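Local coordinates for SusD homolog (Bacteroides thetaiotaomicron, PDB 3SGH), which probably binds glycans at the outer membrane of a gut bacterium, as a largely helical SusD-like partner in polysaccharide uptake, at residues A[150-153]-A[154-157]; A[158-161]-A[162-166]; A[181-184]-A[185-188]. One frame throughout, in Å; residues are numbered along the deposited sequence.

Interaction 1: residues A[150-153]-A[154-157]; sequences DLDN and AITI
In the middle of helix 140-162, Leu151 and Ile155 form an i to i+4 apolar pair, the C-delta methyl of Ile155 resting on the branch carbon of Leu151, CG to CD1 4.0 Å. Leu151 sends its branch along the helix flank, CG lying opposite the backbone N (chi1 -180°); the two chains cross obliquely on the face that helix 181-198 covers, which suits branched aliphatic residues. The backbone below them is ordinary alpha helix, Ile155 N bonding to Leu151 O at 2.9 Å. At the next residue, the carbonyl of Asp152 takes two donors. Thr156 N and Thr156 OG1 each lie 3.0 Å from Asp152 O and come from opposite faces of its plane. Threonine suits this exposed position because its hydroxyl, beside its own backbone N (chi1 -61°), can fold back onto the preceding turn. The carboxylate of Asp152 turns instead to Lys192 in a salt bridge. On another side, Asn153 ND2 meets Ile157 CD1 at 3.8 Å while hydrogen-bonding to Gln106 of helix 100-120. Apolar residues turned to helices 100-120 and 181-198, with Thr156 on the solvent side, make this an amphipathic helix of an alpha-alpha superhelix.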
ATOM      1  N   ASP A 150      18.884   7.028  -4.939  1.00 18.59           N
ATOM      2  CA  ASP A 150      18.868   7.840  -3.737  1.00 18.49           C
ATOM      3  C   ASP A 150      18.740   6.918  -2.518  1.00 16.96           C
ATOM      4  O   ASP A 150      19.355   7.137  -1.470  1.00 17.91           O
ATOM      5  CB  ASP A 150      17.728   8.840  -3.801  1.00 18.79           C
ATOM      6  CG  ASP A 150      18.032  10.022  -4.745  1.00 21.14           C
ATOM      7  OD1 ASP A 150      19.216  10.267  -5.063  1.00 23.59           O
ATOM      8  OD2 ASP A 150      17.081  10.720  -5.133  1.00 20.24           O
ATOM      9  N   LEU A 151      17.961   5.862  -2.687  1.00 15.34           N
ATOM     10  CA  LEU A 151      17.744   4.920  -1.596  1.00 15.95           C
ATOM     11  C   LEU A 151      19.080   4.229  -1.305  1.00 16.23           C
ATOM     12  O   LEU A 151      19.433   4.033  -0.152  1.00 16.12           O
ATOM     13  CB  LEU A 151      16.642   3.923  -1.980  1.00 16.05           C
ATOM     14  CG  LEU A 151      16.310   2.879  -0.904  1.00 17.81           C
ATOM     15  CD1 LEU A 151      15.934   3.503   0.410  1.00 16.37           C
ATOM     16  CD2 LEU A 151      15.167   1.954  -1.426  1.00 15.61           C
ATOM     17  N   ASP A 152      19.866   3.894  -2.338  1.00 17.09           N
ATOM     18  CA  ASP A 152      21.176   3.272  -2.082  1.00 18.14           C
ATOM     19  C   ASP A 152      22.121   4.179  -1.303  1.00 18.69           C
ATOM     20  O   ASP A 152      22.927   3.729  -0.462  1.00 19.09           O
ATOM     21  CB  ASP A 152      21.830   2.840  -3.409  1.00 17.28           C
ATOM     22  CG  ASP A 152      21.240   1.542  -3.969  1.00 22.52           C
ATOM     23  OD1 ASP A 152      20.649   0.758  -3.180  1.00 25.33           O
ATOM     24  OD2 ASP A 152      21.383   1.283  -5.211  1.00 25.44           O
ATOM     25  N   ASN A 153      22.048   5.469  -1.603  1.00 20.19           N
ATOM     26  CA  ASN A 153      22.848   6.463  -0.906  1.00 19.56           C
ATOM     27  C   ASN A 153      22.447   6.506   0.568  1.00 18.94           C
ATOM     28  O   ASN A 153      23.302   6.515   1.421  1.00 18.40           O
ATOM     29  CB  ASN A 153      22.636   7.835  -1.508  1.00 19.27           C
ATOM     30  CG  ASN A 153      23.625   8.867  -0.954  1.00 21.97           C
ATOM     31  OD1 ASN A 153      24.825   8.791  -1.282  1.00 22.00           O
ATOM     32  ND2 ASN A 153      23.145   9.809  -0.092  1.00 19.73           N
ATOM     33  N   ALA A 154      21.140   6.500   0.848  1.00 18.03           N
ATOM     34  CA  ALA A 154      20.639   6.476   2.223  1.00 17.79           C
ATOM     35  C   ALA A 154      21.091   5.220   2.964  1.00 18.24           C
ATOM     36  O   ALA A 154      21.553   5.306   4.129  1.00 18.09           O
ATOM     37  CB  ALA A 154      19.149   6.592   2.226  1.00 17.56           C
ATOM     38  N   ILE A 155      21.011   4.079   2.281  1.00 18.03           N
ATOM     39  CA  ILE A 155      21.454   2.799   2.822  1.00 17.77           C
ATOM     40  C   ILE A 155      22.932   2.835   3.203  1.00 18.54           C
ATOM     41  O   ILE A 155      23.290   2.347   4.278  1.00 18.63           O
ATOM     42  CB  ILE A 155      21.132   1.593   1.858  1.00 18.11           C
ATOM     43  CG1 ILE A 155      19.617   1.355   1.848  1.00 18.02           C
ATOM     44  CG2 ILE A 155      21.917   0.364   2.253  1.00 17.03           C
ATOM     45  CD1 ILE A 155      19.092   0.435   0.713  1.00 17.08           C
ATOM     46  N   THR A 156      23.771   3.459   2.381  1.00 19.19           N
ATOM     47  CA  THR A 156      25.208   3.470   2.695  1.00 20.87           C
ATOM     48  C   THR A 156      25.456   4.249   3.967  1.00 20.99           C
ATOM     49  O   THR A 156      26.242   3.839   4.826  1.00 22.28           O
ATOM     50  CB  THR A 156      26.005   4.096   1.574  1.00 21.75           C
ATOM     51  OG1 THR A 156      25.809   3.317   0.386  1.00 24.16           O
ATOM     52  CG2 THR A 156      27.508   4.121   1.924  1.00 25.31           C
ATOM     53  N   ILE A 157      24.745   5.361   4.109  1.00 20.56           N
ATOM     54  CA  ILE A 157      24.871   6.205   5.308  1.00 20.39           C
ATOM     55  C   ILE A 157      24.358   5.525   6.549  1.00 20.53           C
ATOM     56  O   ILE A 157      25.026   5.538   7.574  1.00 20.47           O
ATOM     57  CB  ILE A 157      24.105   7.537   5.148  1.00 20.58           C
ATOM     58  CG1 ILE A 157      24.787   8.366   4.080  1.00 20.51           C
ATOM     59  CG2 ILE A 157      24.132   8.333   6.475  1.00 19.22           C
ATOM     60  CD1 ILE A 157      23.981   9.534   3.621  1.00 21.50           C
TER

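Interaction 2: residues A[158-161]-A[162-166]; sequences LKSA and ATFGV
The ring of Phe164 has the hydroxyl of its neighbour Thr163 on one face, OG1 standing 3.5 Å above the plane and displaced toward the rim, while the carbonyl oxygen of Ala161 lies in plane at the edge. CD2 of Phe164 is the ring atom nearest that oxygen, 3.7 Å from Ala161 O. The carbonyl of Ser160 approaches the same ring obliquely, and the Ser160 hydroxyl only brushes CE2. Because CG of Phe164 stands beside its backbone N (chi1 -63°), the ring folds back over the last helical turn, bringing its weakly positive C-H rim close to carbonyl oxygens.

Here helix 140-162 runs out into a type I beta turn from Ala162 to Gly165, whose N bonds to Ala162 O. Ala162 N still makes the alpha-helical bond to Leu158 O, but the next two amides reach back three residues: Thr163 N to Ser160 O, and Phe164 N to Ala161 O at 3.1 Å. Both stand well above the carbonyl planes, as expected where the coil tightens. Thr163 OG1 meets Ser160 O much more directly, at 2.7 Å in the carbonyl plane, so this oxygen is held by two donors. Threonine fits because its hydroxyl sits between the backbone N and carbonyl carbon (chi1 67°), pointing back to the preceding turn. Gly165 then leaves the helical path with positive phi, at angles where a side chain would jam against the preceding carbonyl. A water sits at the helix end, 2.9 Å from Ala161 O and also within reach of Gly165 O. The small Ala162 packs against helix 181-198 at Ser182.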
ATOM      1  N   LEU A 158      23.163   4.944   6.456  1.00 19.46           N
ATOM      2  CA  LEU A 158      22.548   4.270   7.609  1.00 20.34           C
ATOM      3  C   LEU A 158      23.387   3.052   8.068  1.00 21.37           C
ATOM      4  O   LEU A 158      23.484   2.796   9.271  1.00 20.98           O
ATOM      5  CB  LEU A 158      21.126   3.826   7.298  1.00 19.16           C
ATOM      6  CG  LEU A 158      20.102   4.952   7.087  1.00 19.27           C
ATOM      7  CD1 LEU A 158      18.793   4.418   6.481  1.00 16.51           C
ATOM      8  CD2 LEU A 158      19.888   5.734   8.438  1.00 18.76           C
ATOM      9  N   LYS A 159      23.986   2.326   7.117  1.00 20.97           N
ATOM     10  CA  LYS A 159      24.762   1.120   7.438  1.00 21.94           C
ATOM     11  C   LYS A 159      25.979   1.461   8.273  1.00 23.84           C
ATOM     12  O   LYS A 159      26.280   0.766   9.243  1.00 24.47           O
ATOM     13  CB  LYS A 159      25.196   0.372   6.168  1.00 22.28           C
ATOM     14  CG  LYS A 159      25.857  -0.970   6.430  1.00 25.44           C
ATOM     15  CD  LYS A 159      26.247  -1.733   5.134  1.00 26.53           C
ATOM     16  CE  LYS A 159      27.269  -2.884   5.420  1.00 29.71           C
ATOM     17  NZ  LYS A 159      28.112  -3.122   4.164  1.00 34.96           N
ATOM     18  N   SER A 160      26.664   2.524   7.901  1.00 23.54           N
ATOM     19  CA  SER A 160      27.767   2.998   8.688  1.00 26.03           C
ATOM     20  C   SER A 160      27.324   3.516  10.058  1.00 25.03           C
ATOM     21  O   SER A 160      27.918   3.166  11.112  1.00 25.54           O
ATOM     22  CB  SER A 160      28.480   4.114   7.914  1.00 26.75           C
ATOM     23  OG  SER A 160      29.518   4.615   8.711  1.00 33.77           O
ATOM     24  N   ALA A 161      26.296   4.356  10.056  1.00 24.31           N
ATOM     25  CA  ALA A 161      25.764   4.931  11.280  1.00 23.00           C
ATOM     26  C   ALA A 161      25.365   3.832  12.299  1.00 22.53           C
ATOM     27  O   ALA A 161      25.607   3.975  13.503  1.00 22.41           O
ATOM     28  CB  ALA A 161      24.556   5.855  10.941  1.00 22.66           C
ATOM     29  N   ALA A 162      24.778   2.743  11.819  1.00 22.12           N
ATOM     30  CA  ALA A 162      24.260   1.680  12.682  1.00 22.36           C
ATOM     31  C   ALA A 162      25.370   1.020  13.560  1.00 23.91           C
ATOM     32  O   ALA A 162      25.091   0.533  14.683  1.00 24.09           O
ATOM     33  CB  ALA A 162      23.543   0.607  11.834  1.00 21.78           C
ATOM     34  N   THR A 163      26.589   0.989  13.029  1.00 24.52           N
ATOM     35  CA  THR A 163      27.741   0.348  13.730  1.00 25.94           C
ATOM     36  C   THR A 163      28.068   1.080  15.040  1.00 28.08           C
ATOM     37  O   THR A 163      28.689   0.484  15.954  1.00 28.86           O
ATOM     38  CB  THR A 163      29.023   0.246  12.838  1.00 26.03           C
ATOM     39  OG1 THR A 163      29.553   1.554  12.552  1.00 24.15           O
ATOM     40  CG2 THR A 163      28.730  -0.492  11.531  1.00 26.85           C
ATOM     41  N   PHE A 164      27.641   2.356  15.160  1.00 29.15           N
ATOM     42  CA  PHE A 164      28.006   3.172  16.331  1.00 30.11           C
ATOM     43  C   PHE A 164      26.992   3.073  17.448  1.00 30.11           C
ATOM     44  O   PHE A 164      27.251   3.596  18.537  1.00 32.63           O
ATOM     45  CB  PHE A 164      28.224   4.641  15.934  1.00 30.74           C
ATOM     46  CG  PHE A 164      29.356   4.829  14.997  1.00 33.14           C
ATOM     47  CD1 PHE A 164      30.661   4.878  15.473  1.00 36.95           C
ATOM     48  CD2 PHE A 164      29.141   4.930  13.645  1.00 35.46           C
ATOM     49  CE1 PHE A 164      31.725   5.049  14.594  1.00 37.76           C
ATOM     50  CE2 PHE A 164      30.194   5.098  12.778  1.00 37.18           C
ATOM     51  CZ  PHE A 164      31.483   5.143  13.248  1.00 37.08           C
ATOM     52  N   GLY A 165      25.861   2.393  17.208  1.00 28.63           N
ATOM     53  CA  GLY A 165      24.767   2.339  18.164  1.00 27.69           C
ATOM     54  C   GLY A 165      23.706   3.378  17.796  1.00 27.23           C
ATOM     55  O   GLY A 165      23.861   4.097  16.798  1.00 27.52           O
ATOM     56  N   VAL A 166      22.680   3.483  18.640  1.00 25.75           N
ATOM     57  CA  VAL A 166      21.515   4.374  18.406  1.00 24.91           C
ATOM     58  C   VAL A 166      21.959   5.817  18.174  1.00 24.12           C
ATOM     59  O   VAL A 166      22.797   6.341  18.916  1.00 24.88           O
ATOM     60  CB  VAL A 166      20.536   4.356  19.616  1.00 24.75           C
ATOM     61  CG1 VAL A 166      19.448   5.496  19.455  1.00 24.75           C
ATOM     62  CG2 VAL A 166      19.896   2.958  19.753  1.00 25.50           C
TER
HETATM   63  O   HOH W   1      24.721   6.344  14.845  1.00 28.27           O

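Interaction 3: residues A[181-184]-A[185-188]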
ATOM      1  N   CYS A 181      19.418   3.116  13.850  1.00 19.80           N
ATOM      2  CA  CYS A 181      19.699   3.015  12.409  1.00 19.17           C
ATOM      3  C   CYS A 181      19.780   1.594  11.883  1.00 19.40           C
ATOM      4  O   CYS A 181      19.666   1.398  10.661  1.00 18.64           O
ATOM      5  CB  CYS A 181      20.982   3.771  12.033  1.00 18.49           C
ATOM      6  SG  CYS A 181      20.720   5.588  12.248  1.00 21.67           S
ATOM      7  N   SER A 182      19.974   0.600  12.748  1.00 19.90           N
ATOM      8  CA  SER A 182      19.895  -0.785  12.285  0.50 20.24           C
ATOM      9  C   SER A 182      18.466  -1.144  11.891  1.00 19.61           C
ATOM     10  O   SER A 182      18.269  -1.899  10.964  1.00 19.75           O
ATOM     11  CB  SER A 182      20.412  -1.762  13.337  0.50 20.78           C
ATOM     12  OG  SER A 182      21.799  -1.565  13.505  0.50 22.91           O
ATOM     13  N   LYS A 183      17.478  -0.597  12.594  1.00 19.47           N
ATOM     14  CA  LYS A 183      16.054  -0.834  12.241  1.00 19.23           C
ATOM     15  C   LYS A 183      15.724  -0.087  10.953  1.00 18.25           C
ATOM     16  O   LYS A 183      15.092  -0.642  10.038  1.00 18.21           O
ATOM     17  CB  LYS A 183      15.107  -0.372  13.324  1.00 18.64           C
ATOM     18  CG  LYS A 183      15.148  -1.131  14.615  1.00 21.94           C
ATOM     19  CD  LYS A 183      14.480  -2.492  14.534  1.00 25.22           C
ATOM     20  CE  LYS A 183      14.470  -3.258  15.918  1.00 26.72           C
ATOM     21  NZ  LYS A 183      13.569  -2.658  16.955  1.00 29.22           N
ATOM     22  N   TRP A 184      16.195   1.150  10.853  1.00 16.78           N
ATOM     23  CA  TRP A 184      15.996   1.870   9.603  1.00 16.03           C
ATOM     24  C   TRP A 184      16.683   1.194   8.408  1.00 15.82           C
ATOM     25  O   TRP A 184      16.194   1.256   7.272  1.00 17.31           O
ATOM     26  CB  TRP A 184      16.427   3.316   9.690  1.00 16.19           C
ATOM     27  CG  TRP A 184      15.467   4.196  10.403  1.00 16.02           C
ATOM     28  CD1 TRP A 184      15.641   4.763  11.617  1.00 16.18           C
ATOM     29  CD2 TRP A 184      14.171   4.605   9.946  1.00 16.77           C
ATOM     30  NE1 TRP A 184      14.545   5.529  11.952  1.00 17.65           N
ATOM     31  CE2 TRP A 184      13.619   5.435  10.946  1.00 16.61           C
ATOM     32  CE3 TRP A 184      13.432   4.358   8.780  1.00 17.96           C
ATOM     33  CZ2 TRP A 184      12.368   6.018  10.820  1.00 18.33           C
ATOM     34  CZ3 TRP A 184      12.173   4.926   8.670  1.00 17.59           C
ATOM     35  CH2 TRP A 184      11.662   5.749   9.687  1.00 17.99           C
ATOM     36  N   LEU A 185      17.805   0.535   8.647  1.00 15.93           N
ATOM     37  CA  LEU A 185      18.527  -0.110   7.533  1.00 16.83           C
ATOM     38  C   LEU A 185      17.713  -1.274   6.994  1.00 16.47           C
ATOM     39  O   LEU A 185      17.627  -1.456   5.792  1.00 16.53           O
ATOM     40  CB  LEU A 185      19.916  -0.570   7.999  1.00 16.67           C
ATOM     41  CG  LEU A 185      20.851  -1.110   6.902  1.00 20.20           C
ATOM     42  CD1 LEU A 185      21.234  -0.041   5.912  1.00 19.21           C
ATOM     43  CD2 LEU A 185      22.133  -1.749   7.570  1.00 19.74           C
ATOM     44  N   LYS A 186      17.139  -2.078   7.882  1.00 15.56           N
ATOM     45  CA  LYS A 186      16.259  -3.166   7.488  1.00 15.10           C
ATOM     46  C   LYS A 186      15.036  -2.627   6.773  1.00 14.88           C
ATOM     47  O   LYS A 186      14.624  -3.177   5.751  1.00 15.07           O
ATOM     48  CB  LYS A 186      15.862  -4.040   8.704  1.00 15.85           C
ATOM     49  CG  LYS A 186      17.004  -4.908   9.202  1.00 16.93           C
ATOM     50  CD  LYS A 186      16.599  -5.764  10.416  1.00 21.21           C
ATOM     51  CE  LYS A 186      16.506  -4.867  11.654  1.00 23.05           C
ATOM     52  NZ  LYS A 186      16.772  -5.506  12.988  1.00 29.08           N
ATOM     53  N   PHE A 187      14.478  -1.531   7.307  1.00 15.41           N
ATOM     54  CA  PHE A 187      13.322  -0.848   6.663  1.00 15.09           C
ATOM     55  C   PHE A 187      13.695  -0.442   5.238  1.00 15.30           C
ATOM     56  O   PHE A 187      12.959  -0.734   4.253  1.00 14.24           O
ATOM     57  CB  PHE A 187      12.894   0.370   7.482  1.00 15.16           C
ATOM     58  CG  PHE A 187      11.724   1.116   6.907  1.00 15.28           C
ATOM     59  CD1 PHE A 187      11.930   2.093   5.934  1.00 14.42           C
ATOM     60  CD2 PHE A 187      10.444   0.929   7.421  1.00 15.18           C
ATOM     61  CE1 PHE A 187      10.840   2.827   5.384  1.00 17.93           C
ATOM     62  CE2 PHE A 187       9.350   1.640   6.894  1.00 16.42           C
ATOM     63  CZ  PHE A 187       9.555   2.608   5.863  1.00 16.19           C
ATOM     64  N   ALA A 188      14.851   0.191   5.106  1.00 14.49           N
ATOM     65  CA  ALA A 188      15.292   0.687   3.813  1.00 14.95           C
ATOM     66  C   ALA A 188      15.509  -0.454   2.792  1.00 15.34           C
ATOM     67  O   ALA A 188      15.121  -0.331   1.627  1.00 14.51           O
ATOM     68  CB  ALA A 188      16.538   1.553   3.951  1.00 15.97           C
TER
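Trp184 presents the edge of its six-membered ring to the face of Phe187, a T-shaped pair with centroids 5.3 Å apart and planes at 71°. The indole atom over that face is CZ3, 4.0 Å above the Phe187 plane and offset toward the rim. CE3 and CZ3 of Trp184 both lie 3.9 Å from Phe187 CD1. Although they are three positions apart along the helix, the side chains run side by side because their first torsions differ: Trp184 CG lies beside its backbone N (chi1 -77°), Phe187 CG anti to its own (chi1 -180°).

Both rings project from the first turns of helix 181-198 into the interior of the alpha-alpha superhelix, where Trp184 meets Met104 and Leu107 of helix 100-120 and Phe187 reaches Val316 and Met317 of strand 314-317. Large aromatics suit this buried junction, and the single polar atom of the indole is satisfied by Asp174 through NE1. An alanine in place of Trp184 would probably open a gap beside the Phe187 face, leave that ring freer to turn and deprive Asp174 of its NE1 donor.

On another flank, Lys183 and Lys186 pass each other with CD of Lys183 4.1 Å from NZ of Lys186. Their ammonium groups stay 5.8 Å apart, NZ to NZ, and each has its own acceptor: Gly224 O for Lys183, Asp225 in a salt bridge for Lys186. Bends at chi2 and chi4 of Lys183 and at chi3 of Lys186 steer these long chains. Lysine suits both sites, its methylenes lying along the helix while its end meets the 224-225 loop. Beneath the side chains, Phe187 N bonds to Lys183 O at 2.9 Å and Ala188 N to Trp184 O at 2.8 Å.

In the fold
Interactions 1 and 2 follow one another along helix 140-162, their centres about 13 Å apart, the first in its body and the second at its C-terminal end. Interaction 3 opens the next long helix, 181-198, which lies against both, its centre about 11 Å from that of interaction 1 and 10 Å from that of interaction 2. Ile155 CG1 meets Ala188 CB at 3.7 Å, while Leu185 CD1 touches both Ile155 O and Lys159 N. Nearer the helix end Leu158 O lies 3.9 Å from Cys181 CB. All three sit on the same side of the chain's centre, and together they join two neighbouring helices of the superhelix.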